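PDB 5LQ5: probable ABC transporter phosphite binding protein PhnD1 from Prochlorococcus marinus str. MIT 9301, which binds inorganic phosphite strongly, and methylphosphonate and phosphate only very weakly, probably as the periplasmic solute-binding component of an ABC transporter. Local coordinates for residues A49-G52 with F53-K56; V61-G64 with G65-V69; I81-D85 with I86-F90; N125-G129 with R130-E134. All blocks are in the same frame, centred on the assembly; numbering follows the deposited sequence. Where two conformers were deposited one is given.

Interaction 1 (A49-G52 with F53-K56); sequences AVTG and FRTK
Phe53 and Arg54 lie in the last turns of helix 46-54 and bond back to Ala49 and Val50. Phe53 N donates to Ala49 O at 3.1 Å with a bent N-H...O angle of 146°, whereas Arg54 N meets Val50 O at 2.9 Å and a straighter 166°. The benzyl group of Phe53 starts with CG anti to the backbone N (chi1 -172°), which carries its ring away from residues 49-52 and down onto Val61 of strand 60-63. Only its CB stays against the helix, 3.5 Å from Ala49 O. Ala49 and Val50 are buried with it: both touch Phe63 of the same strand, and Val50 also packs on helix 65-74.

The helix ends in a Schellman motif. Lys56 takes a positive phi and leaves the helical path, and its N donates to Phe53 O at 3.1 Å. One turn back, Thr51 O receives Thr55 N at 2.9 Å. The hydroxyl of Thr55 also lies near that carbonyl, but it has Asp57 just beyond the helix as its strongest polar partner.

The outer side is much looser. Thr51 and Arg54 run side by side in the same direction; in the modelled conformer of Thr51, and so only tentatively, CG2 approaches Arg54 NH2 obliquely to the guanidinium. Thr55 CG2 lies over one face of that group near its rim. Arg54, Thr55 and Lys56 are all exposed there, in contrast to the buried Ala49, Val50 and Phe53.

Interaction 2 (V61-G64 with G65-V69); sequences VWFG and GLSGV
The chain turns from strand 61-63 into helix 65-69 at Gly64, the two segment axes making an angle of 126° with a closest approach of 7.8 Å, so the first helical turn folds back beside the end of the strand. Phe63 is the strand side chain that meets it. Its CB and CG each lie 3.6 Å from Gly68 CA, and the ring continues past Ser67, with CD1 3.6 Å from Ser67 OG. One ring face has Ser67 O above it, displaced toward the rim; the opposite face is covered centrally by Val61 CG1, 3.4 Å above the plane. The ring is therefore held between the helix backbone and its own strand. Gly68 has no side chain, and its CA can come right up to the phenyl group.

In this periplasmic binding protein the junction of strand 60-63 with helix 65-74 brings Gly64 against the phosphite. Gly64 is the N-cap residue and belongs to the phosphite pocket, and its neighbour Gly65 donates its N to Asp205, another pocket residue. Gly64 O accepts from Gly68 N at 2.8 Å, which closes the first helical turn.

Ser67 reaches back across the same turn. Its OG sits between the backbone N and the carbonyl carbon (chi1 49°), a rotation that directs it to Gly64 N at 3.0 Å; the N-H...O angle of 134° makes this a weak bond.

Interaction 3 (I81-D85 with I86-F90); sequences IAQRD and IDKEF
Arg84 and Asp87 each turn CG beside the backbone N (chi1 -51° and -61°), and the bend of the arginine chain at chi3 swings its guanidinium back to the carboxylate three residues on. The pair joins the end of strand 79-84 to the loop that leads out of this domain's sheet toward strand 92-97, in the two-domain architecture of a periplasmic binding protein.

The salt bridge is a side-on, two-nitrogen grip. Arg84 NE reaches Asp87 OD2 at 2.9 Å and Arg84 NH2 reaches Asp87 OD1, also at 2.9 Å, both nearly straight and close to the guanidinium plane. The carboxylate is met on its syn sides but somewhat out of its plane, more so at OD2, and is turned 28° from the guanidinium. Arg84 N takes the anti lone pair of Asp87 OD2, so this oxygen is held by two donors from one residue, an arrangement that would favour the charged carboxylate. The remaining nitrogen, Arg84 NH1, donates to Phe247 O.

Ile86 CG2 lies 3.8 Å above one guanidinium face, toward its rim. The backbone repeats the turn: Lys88 N donates to Asp85 O at 3.2 Å, and Asp87 N makes a weak bond to Arg84 O. Gln83, whose CB also touches Asp87 CB, crosses Lys88 at about a right angle, its amide packing on Lys88 CG while bonding to Gln259 and Lys254. Asp85 OD2 forms a salt bridge with Arg251.

Phe90, whose ring meets Tyr206 edge-to-face, approaches the arginine obliquely, its CE1 3.6 Å from Arg84 NH2.

Interaction 4 (N125-G129 with R130-E134); sequences NSTSG and RLMPE. With PO3 (phosphite ion), chain B.
Thr127 and Met132 lie alongside each other, pointing the same way, with Thr127 CG2 4.1 Å from Met132 CG. Followed outward, Thr127 has its CB 3.3 Å from phosphite O2; from there the branches part. The methyl CG2 is anti to the backbone N and turns to the methionine, while OG1, beside that N (chi1 -42°), donates to phosphite O2 at 2.8 Å. Thr127 N donates to the same phosphite oxygen, so one residue grips O2 twice.

Its neighbours divide the other oxygens. Ser126 OG donates to O3, and Ser128 gives both N and OG to O1, the latter at 2.7 Å. This is anion binding at a helix N-terminus: the Ser-Thr-Ser run opens helix 127-139 of the beta-alpha-beta unit, and its peptide N-H groups and helix dipole would favour the negative ligand. Ser126 is the N-cap, its OG also accepting from Gly129 N at 2.8 Å. Tyr46 and His158 add further bonds to the phosphite.

The first turn is wide, of pi type: Leu131 N reaches Ser126 O at 2.8 Å and Met132 N reaches Thr127 O at 2.9 Å, both five residues back. Pro133, which has no N-H to give, rests CG on Ser128 O. Away from the ligand, Arg130 NE and NH2 both hold Glu134 OE1.

Interactions 2 and 4 meet at the phosphite, each contributing a helix N-terminus, and are joined directly where Leu66 N lies 2.8 Å from Thr127 OG1, a probable hydrogen bond. Interaction 1 stands behind interaction 2: Val50 CG2 is 3.6 Å from Ser67 O and Phe53 CD1 3.8 Å from Val61 CG2, while the Val50 side chain stays about 10 Å from the ligand. Interaction 3 borders interaction 2 through Trp62 CH2, 3.6 Å from Arg84 NE, and interaction 4 through Phe90 CE2, 4.0 Å from Ser128 CB; the Phe90 side chain comes within about 5 Å of phosphite. Interactions 1 and 3, with centres about 22 Å apart, do not touch.

Interaction 1 (A49-G52 with F53-K56)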
ATOM      1  N   ALA A  49       4.595   1.971 -10.990  1.00 18.02           N
ATOM      2  CA  ALA A  49       3.812   3.087 -10.452  1.00 16.80           C
ATOM      3  C   ALA A  49       4.683   4.328 -10.231  1.00 16.64           C
ATOM      4  O   ALA A  49       4.331   5.442 -10.632  1.00 18.60           O
ATOM      5  CB  ALA A  49       3.099   2.660  -9.181  1.00 17.94           C
ATOM      6  N   VAL A  50       5.859   4.095  -9.651  1.00 16.58           N
ATOM      7  CA  VAL A  50       6.822   5.169  -9.418  1.00 17.82           C
ATOM      8  C   VAL A  50       7.314   5.737 -10.762  1.00 19.03           C
ATOM      9  O   VAL A  50       7.325   6.959 -10.993  1.00 19.64           O
ATOM     10  CB  VAL A  50       7.989   4.714  -8.542  1.00 18.61           C
ATOM     11  CG1 VAL A  50       9.003   5.864  -8.436  1.00 21.61           C
ATOM     12  CG2 VAL A  50       7.481   4.318  -7.155  1.00 19.56           C
ATOM     13  N   THR A  51       7.700   4.852 -11.652  1.00 19.40           N
ATOM     14  CA  THR A  51       8.275   5.326 -12.927  1.00 20.55           C
ATOM     15  C   THR A  51       7.187   5.977 -13.829  1.00 21.08           C
ATOM     16  O   THR A  51       7.428   6.944 -14.494  1.00 22.91           O
ATOM     17  CB  THR A  51       8.950   4.137 -13.646  0.50 21.71           C
ATOM     18  OG1 THR A  51      10.003   3.635 -12.806  0.50 18.60           O
ATOM     19  CG2 THR A  51       9.492   4.534 -15.035  0.50 28.42           C
ATOM     20  N   GLY A  52       5.968   5.472 -13.790  1.00 19.35           N
ATOM     21  CA  GLY A  52       4.856   6.076 -14.556  1.00 20.30           C
ATOM     22  C   GLY A  52       4.551   7.487 -14.043  1.00 22.26           C
ATOM     23  O   GLY A  52       4.180   8.399 -14.780  1.00 22.48           O
ATOM     24  N   PHE A  53       4.729   7.669 -12.746  1.00 20.74           N
ATOM     25  CA  PHE A  53       4.541   8.999 -12.144  1.00 20.03           C
ATOM     26  C   PHE A  53       5.681   9.910 -12.615  1.00 20.35           C
ATOM     27  O   PHE A  53       5.426  11.016 -13.092  1.00 23.22           O
ATOM     28  CB  PHE A  53       4.445   8.922 -10.626  1.00 18.64           C
ATOM     29  CG  PHE A  53       4.057  10.208  -9.976  1.00 18.44           C
ATOM     30  CD1 PHE A  53       2.728  10.621  -9.935  1.00 17.80           C
ATOM     31  CD2 PHE A  53       5.015  11.057  -9.475  1.00 20.90           C
ATOM     32  CE1 PHE A  53       2.386  11.827  -9.349  1.00 19.64           C
ATOM     33  CE2 PHE A  53       4.680  12.264  -8.909  1.00 22.25           C
ATOM     34  CZ  PHE A  53       3.366  12.665  -8.859  1.00 21.84           C
ATOM     35  N   ARG A  54       6.928   9.421 -12.514  1.00 19.66           N
ATOM     36  CA  ARG A  54       8.091  10.192 -12.948  1.00 27.14           C
ATOM     37  C   ARG A  54       7.993  10.625 -14.418  1.00 24.14           C
ATOM     38  O   ARG A  54       8.336  11.779 -14.730  1.00 30.04           O
ATOM     39  CB  ARG A  54       9.393   9.416 -12.702  1.00 27.30           C
ATOM     40  CG  ARG A  54      10.644  10.197 -13.094  1.00 31.49           C
ATOM     41  CD  ARG A  54      11.890   9.350 -12.991  1.00 34.44           C
ATOM     42  NE  ARG A  54      11.881   8.165 -13.860  1.00 44.55           N
ATOM     43  CZ  ARG A  54      12.192   8.147 -15.156  1.00113.20           C
ATOM     44  NH1 ARG A  54      12.532   9.262 -15.826  1.00 64.65           N
ATOM     45  NH2 ARG A  54      12.153   6.982 -15.789  1.00 44.46           N
ATOM     46  N   THR A  55       7.513   9.727 -15.298  1.00 23.09           N
ATOM     47  CA  THR A  55       7.402  10.036 -16.749  1.00 25.16           C
ATOM     48  C   THR A  55       6.109  10.778 -17.135  1.00 25.50           C
ATOM     49  O   THR A  55       5.855  11.034 -18.298  1.00 27.34           O
ATOM     50  CB  THR A  55       7.515   8.779 -17.639  1.00 29.41           C
ATOM     51  OG1 THR A  55       6.453   7.880 -17.312  1.00 29.21           O
ATOM     52  CG2 THR A  55       8.863   8.127 -17.434  1.00 29.53           C
ATOM     53  N   LYS A  56       5.261  11.039 -16.154  1.00 26.93           N
ATOM     54  CA  LYS A  56       3.995  11.805 -16.360  1.00 25.84           C
ATOM     55  C   LYS A  56       2.942  11.012 -17.148  1.00 29.23           C
ATOM     56  O   LYS A  56       1.993  11.571 -17.711  1.00 33.65           O
ATOM     57  CB  LYS A  56       4.263  13.196 -16.957  1.00 31.19           C
ATOM     58  CG  LYS A  56       5.258  13.969 -16.096  1.00 34.81           C
ATOM     59  CD  LYS A  56       5.196  15.479 -16.279  1.00 59.30           C
ATOM     60  CE  LYS A  56       6.415  16.150 -15.657  1.00 72.93           C
ATOM     61  NZ  LYS A  56       6.606  15.854 -14.204  1.00 75.87           N
TER

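Interaction 2 (V61-G64 with G65-V69)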
ATOM      1  N   VAL A  61      -1.795   9.434  -8.015  1.00 16.03           N
ATOM      2  CA  VAL A  61      -1.469   8.032  -7.699  1.00 16.17           C
ATOM      3  C   VAL A  61      -1.620   7.730  -6.226  1.00 15.44           C
ATOM      4  O   VAL A  61      -1.175   8.499  -5.383  1.00 16.22           O
ATOM      5  CB  VAL A  61      -0.038   7.673  -8.139  1.00 16.12           C
ATOM      6  CG1 VAL A  61       0.330   6.244  -7.800  1.00 16.40           C
ATOM      7  CG2 VAL A  61       0.137   7.874  -9.630  1.00 16.69           C
ATOM      8  N   TRP A  62      -2.292   6.622  -5.945  1.00 15.82           N
ATOM      9  CA  TRP A  62      -2.401   6.009  -4.621  1.00 15.49           C
ATOM     10  C   TRP A  62      -1.144   5.193  -4.349  1.00 15.72           C
ATOM     11  O   TRP A  62      -0.949   4.109  -4.925  1.00 16.35           O
ATOM     12  CB  TRP A  62      -3.640   5.173  -4.558  1.00 17.08           C
ATOM     13  CG  TRP A  62      -3.971   4.524  -3.256  1.00 19.30           C
ATOM     14  CD1 TRP A  62      -3.982   3.177  -3.005  1.00 18.99           C
ATOM     15  CD2 TRP A  62      -4.345   5.156  -2.042  1.00 17.53           C
ATOM     16  NE1 TRP A  62      -4.372   2.926  -1.709  1.00 19.47           N
ATOM     17  CE2 TRP A  62      -4.594   4.124  -1.090  1.00 17.71           C
ATOM     18  CE3 TRP A  62      -4.480   6.490  -1.639  1.00 21.25           C
ATOM     19  CZ2 TRP A  62      -4.971   4.390   0.226  1.00 22.10           C
ATOM     20  CZ3 TRP A  62      -4.865   6.746  -0.312  1.00 23.60           C
ATOM     21  CH2 TRP A  62      -5.121   5.686   0.590  1.00 21.97           C
ATOM     22  N   PHE A  63      -0.242   5.803  -3.582  1.00 15.19           N
ATOM     23  CA  PHE A  63       1.043   5.225  -3.235  1.00 15.65           C
ATOM     24  C   PHE A  63       1.029   4.644  -1.804  1.00 16.45           C
ATOM     25  O   PHE A  63       0.225   5.049  -0.943  1.00 16.73           O
ATOM     26  CB  PHE A  63       2.158   6.279  -3.300  1.00 15.66           C
ATOM     27  CG  PHE A  63       2.711   6.528  -4.678  1.00 14.95           C
ATOM     28  CD1 PHE A  63       3.366   5.507  -5.369  1.00 16.05           C
ATOM     29  CD2 PHE A  63       2.571   7.756  -5.301  1.00 17.12           C
ATOM     30  CE1 PHE A  63       3.888   5.721  -6.651  1.00 15.98           C
ATOM     31  CE2 PHE A  63       3.111   7.985  -6.553  1.00 16.83           C
ATOM     32  CZ  PHE A  63       3.756   6.948  -7.245  1.00 16.45           C
ATOM     33  N   GLY A  64       1.937   3.711  -1.541  1.00 16.50           N
ATOM     34  CA  GLY A  64       2.310   3.333  -0.226  1.00 16.99           C
ATOM     35  C   GLY A  64       3.303   4.348   0.343  1.00 15.81           C
ATOM     36  O   GLY A  64       3.751   5.248  -0.375  1.00 17.19           O
ATOM     37  N   GLY A  65       3.688   4.178   1.601  1.00 17.82           N
ATOM     38  CA  GLY A  65       4.648   5.106   2.228  1.00 17.85           C
ATOM     39  C   GLY A  65       5.985   5.165   1.504  1.00 14.51           C
ATOM     40  O   GLY A  65       6.428   6.233   1.069  1.00 17.88           O
ATOM     41  N   LEU A  66       6.582   3.974   1.320  1.00 16.89           N
ATOM     42  CA  LEU A  66       7.887   3.884   0.666  1.00 17.59           C
ATOM     43  C   LEU A  66       7.828   4.313  -0.779  1.00 17.59           C
ATOM     44  O   LEU A  66       8.642   5.089  -1.261  1.00 16.63           O
ATOM     45  CB  LEU A  66       8.508   2.479   0.781  1.00 16.29           C
ATOM     46  CG  LEU A  66       9.869   2.265   0.107  1.00 17.64           C
ATOM     47  CD1 LEU A  66      10.922   3.207   0.696  1.00 19.71           C
ATOM     48  CD2 LEU A  66      10.292   0.824   0.296  1.00 20.84           C
ATOM     49  N   SER A  67       6.864   3.771  -1.511  1.00 16.11           N
ATOM     50  CA  SER A  67       6.809   4.081  -2.956  1.00 16.75           C
ATOM     51  C   SER A  67       6.446   5.566  -3.188  1.00 14.12           C
ATOM     52  O   SER A  67       6.902   6.187  -4.171  1.00 16.84           O
ATOM     53  CB  SER A  67       5.799   3.140  -3.651  1.00 15.01           C
ATOM     54  OG  SER A  67       4.532   3.062  -2.995  1.00 14.90           O
ATOM     55  N   GLY A  68       5.645   6.145  -2.296  1.00 16.66           N
ATOM     56  CA  GLY A  68       5.346   7.566  -2.407  1.00 16.16           C
ATOM     57  C   GLY A  68       6.562   8.459  -2.135  1.00 17.33           C
ATOM     58  O   GLY A  68       6.796   9.454  -2.826  1.00 18.80           O
ATOM     59  N   VAL A  69       7.363   8.074  -1.143  1.00 16.77           N
ATOM     60  CA  VAL A  69       8.665   8.735  -0.882  1.00 17.64           C
ATOM     61  C   VAL A  69       9.570   8.630  -2.111  1.00 19.87           C
ATOM     62  O   VAL A  69      10.114   9.617  -2.585  1.00 19.52           O
ATOM     63  CB  VAL A  69       9.332   8.165   0.361  1.00 20.02           C
ATOM     64  CG1 VAL A  69      10.803   8.586   0.440  1.00 22.40           C
ATOM     65  CG2 VAL A  69       8.576   8.607   1.612  1.00 20.67           C
TER

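Interaction 3 (I81-D85 with I86-F90)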
ATOM      1  N   ILE A  81      -1.413  14.889  -1.324  1.00 20.49           N
ATOM      2  CA  ILE A  81      -2.831  15.336  -1.389  1.00 23.23           C
ATOM      3  C   ILE A  81      -3.684  14.941  -0.189  1.00 25.22           C
ATOM      4  O   ILE A  81      -4.374  15.791   0.360  1.00 29.86           O
ATOM      5  CB  ILE A  81      -3.498  14.850  -2.704  1.00 25.02           C
ATOM      6  CG1 ILE A  81      -2.856  15.519  -3.923  1.00 25.22           C
ATOM      7  CG2 ILE A  81      -5.008  15.063  -2.699  1.00 25.26           C
ATOM      8  CD1 ILE A  81      -3.212  16.981  -4.129  1.00 28.00           C
ATOM      9  N   ALA A  82      -3.680  13.669   0.165  1.00 20.50           N
ATOM     10  CA  ALA A  82      -4.576  13.107   1.175  1.00 24.04           C
ATOM     11  C   ALA A  82      -4.143  11.705   1.612  1.00 21.98           C
ATOM     12  O   ALA A  82      -3.310  11.058   0.960  1.00 24.02           O
ATOM     13  CB  ALA A  82      -5.991  13.040   0.625  1.00 23.77           C
ATOM     14  N   GLN A  83      -4.709  11.247   2.713  1.00 22.76           N
ATOM     15  CA  GLN A  83      -4.520   9.908   3.246  1.00 24.37           C
ATOM     16  C   GLN A  83      -5.821   9.517   3.948  1.00 26.24           C
ATOM     17  O   GLN A  83      -6.755  10.313   3.987  1.00 25.30           O
ATOM     18  CB  GLN A  83      -3.314   9.856   4.209  1.00 22.32           C
ATOM     19  CG  GLN A  83      -3.560  10.613   5.519  1.00 25.64           C
ATOM     20  CD  GLN A  83      -2.373  10.729   6.457  1.00 27.76           C
ATOM     21  OE1 GLN A  83      -1.656   9.779   6.676  1.00 28.18           O
ATOM     22  NE2 GLN A  83      -2.215  11.896   7.083  1.00 34.34           N
ATOM     23  N   ARG A  84      -5.863   8.314   4.490  1.00 23.73           N
ATOM     24  CA  ARG A  84      -6.934   7.882   5.417  1.00 27.27           C
ATOM     25  C   ARG A  84      -6.492   8.070   6.857  1.00 28.87           C
ATOM     26  O   ARG A  84      -5.313   8.182   7.141  1.00 25.06           O
ATOM     27  CB  ARG A  84      -7.341   6.435   5.163  1.00 27.35           C
ATOM     28  CG  ARG A  84      -7.665   6.131   3.706  1.00 23.68           C
ATOM     29  CD  ARG A  84      -7.670   4.644   3.374  1.00 25.96           C
ATOM     30  NE  ARG A  84      -6.354   4.044   3.585  1.00 22.93           N
ATOM     31  CZ  ARG A  84      -6.058   2.771   3.354  1.00 25.01           C
ATOM     32  NH1 ARG A  84      -6.975   1.923   2.922  1.00 28.49           N
ATOM     33  NH2 ARG A  84      -4.824   2.341   3.555  1.00 25.63           N
ATOM     34  N   ASP A  85      -7.446   8.086   7.786  1.00 28.33           N
ATOM     35  CA  ASP A  85      -7.088   8.133   9.213  1.00 32.70           C
ATOM     36  C   ASP A  85      -6.148   7.000   9.587  1.00 29.32           C
ATOM     37  O   ASP A  85      -5.164   7.227  10.276  1.00 31.62           O
ATOM     38  CB  ASP A  85      -8.327   8.074  10.124  1.00 33.59           C
ATOM     39  CG  ASP A  85      -9.101   9.371  10.123  1.00 38.43           C
ATOM     40  OD1 ASP A  85      -8.601  10.376  10.685  1.00 39.36           O
ATOM     41  OD2 ASP A  85     -10.204   9.393   9.544  1.00 48.42           O
ATOM     42  N   ILE A  86      -6.441   5.805   9.092  1.00 29.81           N
ATOM     43  CA  ILE A  86      -5.615   4.615   9.384  1.00 26.92           C
ATOM     44  C   ILE A  86      -4.161   4.700   8.888  1.00 26.40           C
ATOM     45  O   ILE A  86      -3.245   4.103   9.474  1.00 26.53           O
ATOM     46  CB  ILE A  86      -6.278   3.293   8.914  1.00 36.94           C
ATOM     47  CG1 ILE A  86      -5.532   2.094   9.506  1.00 45.11           C
ATOM     48  CG2 ILE A  86      -6.389   3.176   7.398  1.00 61.54           C
ATOM     49  CD1 ILE A  86      -5.398   2.143  11.017  1.00 48.77           C
ATOM     50  N   ASP A  87      -3.956   5.472   7.835  1.00 26.54           N
ATOM     51  CA  ASP A  87      -2.597   5.652   7.304  1.00 25.69           C
ATOM     52  C   ASP A  87      -1.625   6.385   8.206  1.00 25.08           C
ATOM     53  O   ASP A  87      -0.418   6.293   8.000  1.00 25.68           O
ATOM     54  CB  ASP A  87      -2.640   6.276   5.909  1.00 23.77           C
ATOM     55  CG  ASP A  87      -3.365   5.409   4.930  1.00 24.81           C
ATOM     56  OD1 ASP A  87      -2.999   4.207   4.833  1.00 24.44           O
ATOM     57  OD2 ASP A  87      -4.283   5.912   4.239  1.00 24.80           O
ATOM     58  N   LYS A  88      -2.140   7.125   9.192  1.00 25.37           N
ATOM     59  CA  LYS A  88      -1.301   7.709  10.245  1.00 28.64           C
ATOM     60  C   LYS A  88      -0.803   6.702  11.297  1.00 29.29           C
ATOM     61  O   LYS A  88       0.206   6.951  11.941  1.00 34.57           O
ATOM     62  CB  LYS A  88      -2.008   8.884  10.966  1.00 26.72           C
ATOM     63  CG  LYS A  88      -1.949  10.203  10.184  1.00 32.73           C
ATOM     64  CD  LYS A  88      -2.309  11.401  11.063  1.00 39.97           C
ATOM     65  CE  LYS A  88      -3.761  11.782  10.968  1.00 66.86           C
ATOM     66  NZ  LYS A  88      -4.128  12.754  12.035  1.00 81.93           N
ATOM     67  N   GLU A  89      -1.547   5.614  11.460  1.00 27.38           N
ATOM     68  CA  GLU A  89      -1.304   4.564  12.477  1.00 27.93           C
ATOM     69  C   GLU A  89      -1.471   3.147  11.886  1.00 27.26           C
ATOM     70  O   GLU A  89      -2.210   2.295  12.415  1.00 27.84           O
ATOM     71  CB  GLU A  89      -2.208   4.756  13.715  1.00 36.13           C
ATOM     72  CG  GLU A  89      -3.711   4.683  13.437  1.00 56.84           C
ATOM     73  CD  GLU A  89      -4.406   6.032  13.557  1.00137.74           C
ATOM     74  OE1 GLU A  89      -3.952   6.988  12.899  1.00137.46           O
ATOM     75  OE2 GLU A  89      -5.393   6.151  14.320  1.00138.99           O
ATOM     76  N   PHE A  90      -0.759   2.931  10.775  1.00 23.34           N
ATOM     77  CA  PHE A  90      -0.924   1.727   9.961  1.00 21.46           C
ATOM     78  C   PHE A  90      -0.107   0.584  10.587  1.00 21.84           C
ATOM     79  O   PHE A  90       0.910   0.814  11.212  1.00 22.33           O
ATOM     80  CB  PHE A  90      -0.498   1.983   8.510  1.00 19.93           C
ATOM     81  CG  PHE A  90      -1.222   1.130   7.515  1.00 20.56           C
ATOM     82  CD1 PHE A  90      -2.494   1.471   7.123  1.00 21.23           C
ATOM     83  CD2 PHE A  90      -0.666  -0.049   6.994  1.00 19.09           C
ATOM     84  CE1 PHE A  90      -3.230   0.685   6.280  1.00 21.12           C
ATOM     85  CE2 PHE A  90      -1.406  -0.836   6.113  1.00 21.59           C
ATOM     86  CZ  PHE A  90      -2.699  -0.475   5.766  1.00 19.78           C
TER

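Interaction 4 (N125-G129 with R130-E134)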
ATOM      1  N   ASN A 125       9.139  -3.273  -2.679  1.00 14.44           N
ATOM      2  CA  ASN A 125       8.954  -1.848  -2.380  1.00 14.91           C
ATOM      3  C   ASN A 125       7.720  -1.553  -1.550  1.00 15.68           C
ATOM      4  O   ASN A 125       7.289  -0.407  -1.443  1.00 15.78           O
ATOM      5  CB  ASN A 125       8.970  -1.037  -3.706  1.00 16.39           C
ATOM      6  CG  ASN A 125      10.350  -1.005  -4.346  1.00 23.99           C
ATOM      7  OD1 ASN A 125      11.327  -0.761  -3.694  1.00 28.92           O
ATOM      8  ND2 ASN A 125      10.403  -1.259  -5.602  1.00 40.04           N
ATOM      9  N   SER A 126       7.186  -2.588  -0.932  1.00 15.29           N
ATOM     10  CA  SER A 126       6.001  -2.444  -0.027  1.00 15.72           C
ATOM     11  C   SER A 126       6.394  -1.981   1.380  1.00 15.54           C
ATOM     12  O   SER A 126       7.351  -2.490   1.973  1.00 16.81           O
ATOM     13  CB  SER A 126       5.227  -3.756   0.077  1.00 15.51           C
ATOM     14  OG  SER A 126       4.146  -3.604   0.987  1.00 15.02           O
ATOM     15  N   THR A 127       5.690  -0.976   1.873  1.00 14.67           N
ATOM     16  CA  THR A 127       5.851  -0.506   3.237  1.00 15.22           C
ATOM     17  C   THR A 127       5.395  -1.564   4.259  1.00 14.90           C
ATOM     18  O   THR A 127       6.176  -1.989   5.126  1.00 17.11           O
ATOM     19  CB  THR A 127       5.060   0.808   3.461  1.00 17.94           C
ATOM     20  OG1 THR A 127       5.224   1.680   2.308  1.00 17.40           O
ATOM     21  CG2 THR A 127       5.576   1.505   4.731  1.00 18.67           C
ATOM     22  N   SER A 128       4.124  -1.944   4.133  1.00 15.90           N
ATOM     23  CA  SER A 128       3.477  -2.895   5.049  1.00 17.49           C
ATOM     24  C   SER A 128       3.780  -4.372   4.786  1.00 16.62           C
ATOM     25  O   SER A 128       3.594  -5.221   5.651  1.00 17.94           O
ATOM     26  CB  SER A 128       1.982  -2.661   5.057  1.00 18.51           C
ATOM     27  OG  SER A 128       1.370  -3.032   3.833  1.00 17.01           O
ATOM     28  N   GLY A 129       4.297  -4.640   3.593  1.00 15.10           N
ATOM     29  CA  GLY A 129       4.601  -5.998   3.174  1.00 15.20           C
ATOM     30  C   GLY A 129       6.080  -6.315   3.105  1.00 17.27           C
ATOM     31  O   GLY A 129       6.454  -7.454   2.934  1.00 17.57           O
ATOM     32  N   ARG A 130       6.920  -5.302   3.268  1.00 15.99           N
ATOM     33  CA  ARG A 130       8.367  -5.538   3.207  1.00 17.13           C
ATOM     34  C   ARG A 130       9.171  -4.659   4.149  1.00 15.44           C
ATOM     35  O   ARG A 130       9.865  -5.181   5.008  1.00 15.89           O
ATOM     36  CB  ARG A 130       8.917  -5.421   1.788  1.00 17.23           C
ATOM     37  CG  ARG A 130      10.350  -5.914   1.627  1.00 18.14           C
ATOM     38  CD  ARG A 130      11.382  -4.852   1.932  1.00 19.21           C
ATOM     39  NE  ARG A 130      12.733  -5.433   1.963  1.00 21.44           N
ATOM     40  CZ  ARG A 130      13.481  -5.706   0.886  1.00 20.85           C
ATOM     41  NH1 ARG A 130      13.070  -5.380  -0.328  1.00 18.31           N
ATOM     42  NH2 ARG A 130      14.670  -6.304   1.035  1.00 23.08           N
ATOM     43  N   LEU A 131       9.124  -3.336   3.958  1.00 14.75           N
ATOM     44  CA  LEU A 131      10.026  -2.431   4.660  1.00 16.29           C
ATOM     45  C   LEU A 131       9.863  -2.567   6.168  1.00 16.41           C
ATOM     46  O   LEU A 131      10.847  -2.797   6.907  1.00 16.88           O
ATOM     47  CB  LEU A 131       9.819  -0.984   4.217  1.00 15.94           C
ATOM     48  CG  LEU A 131      10.861  -0.009   4.775  1.00 17.22           C
ATOM     49  CD1 LEU A 131      12.211  -0.156   4.072  1.00 21.46           C
ATOM     50  CD2 LEU A 131      10.345   1.438   4.739  1.00 22.02           C
ATOM     51  N   MET A 132       8.640  -2.373   6.634  1.00 17.80           N
ATOM     52  CA  MET A 132       8.404  -2.410   8.070  1.00 18.73           C
ATOM     53  C   MET A 132       8.551  -3.825   8.642  1.00 20.36           C
ATOM     54  O   MET A 132       9.201  -3.988   9.664  1.00 19.15           O
ATOM     55  CB  MET A 132       7.110  -1.703   8.398  1.00 18.00           C
ATOM     56  CG  MET A 132       7.157  -0.193   8.066  1.00 18.11           C
ATOM     57  SD  MET A 132       8.560   0.752   8.709  1.00 21.80           S
ATOM     58  CE  MET A 132       8.292   0.480  10.456  1.00 22.56           C
ATOM     59  N   PRO A 133       8.011  -4.854   7.963  1.00 16.91           N
ATOM     60  CA  PRO A 133       8.287  -6.230   8.423  1.00 16.82           C
ATOM     61  C   PRO A 133       9.767  -6.557   8.582  1.00 18.09           C
ATOM     62  O   PRO A 133      10.170  -7.137   9.619  1.00 19.00           O
ATOM     63  CB  PRO A 133       7.608  -7.084   7.351  1.00 18.31           C
ATOM     64  CG  PRO A 133       6.371  -6.275   7.014  1.00 19.58           C
ATOM     65  CD  PRO A 133       6.888  -4.856   6.981  1.00 16.86           C
ATOM     66  N   GLU A 134      10.586  -6.164   7.602  1.00 17.26           N
ATOM     67  CA  GLU A 134      12.039  -6.386   7.686  1.00 18.31           C
ATOM     68  C   GLU A 134      12.672  -5.616   8.868  1.00 17.30           C
ATOM     69  O   GLU A 134      13.506  -6.161   9.600  1.00 20.09           O
ATOM     70  CB  GLU A 134      12.770  -6.069   6.373  1.00 19.49           C
ATOM     71  CG  GLU A 134      14.234  -6.507   6.419  1.00 21.28           C
ATOM     72  CD  GLU A 134      14.964  -6.566   5.081  1.00 27.58           C
ATOM     73  OE1 GLU A 134      14.405  -6.199   4.038  1.00 25.21           O
ATOM     74  OE2 GLU A 134      16.151  -6.968   5.095  1.00 26.66           O
TER
HETATM   75  P   PO3 B 401       2.266  -0.616   0.918  1.00 16.36           P
HETATM   76  O1  PO3 B 401       2.075  -0.840   2.455  1.00 15.81           O
HETATM   77  O2  PO3 B 401       3.552   0.224   0.534  1.00 17.20           O
HETATM   78  O3  PO3 B 401       2.210  -1.962   0.142  1.00 16.06           O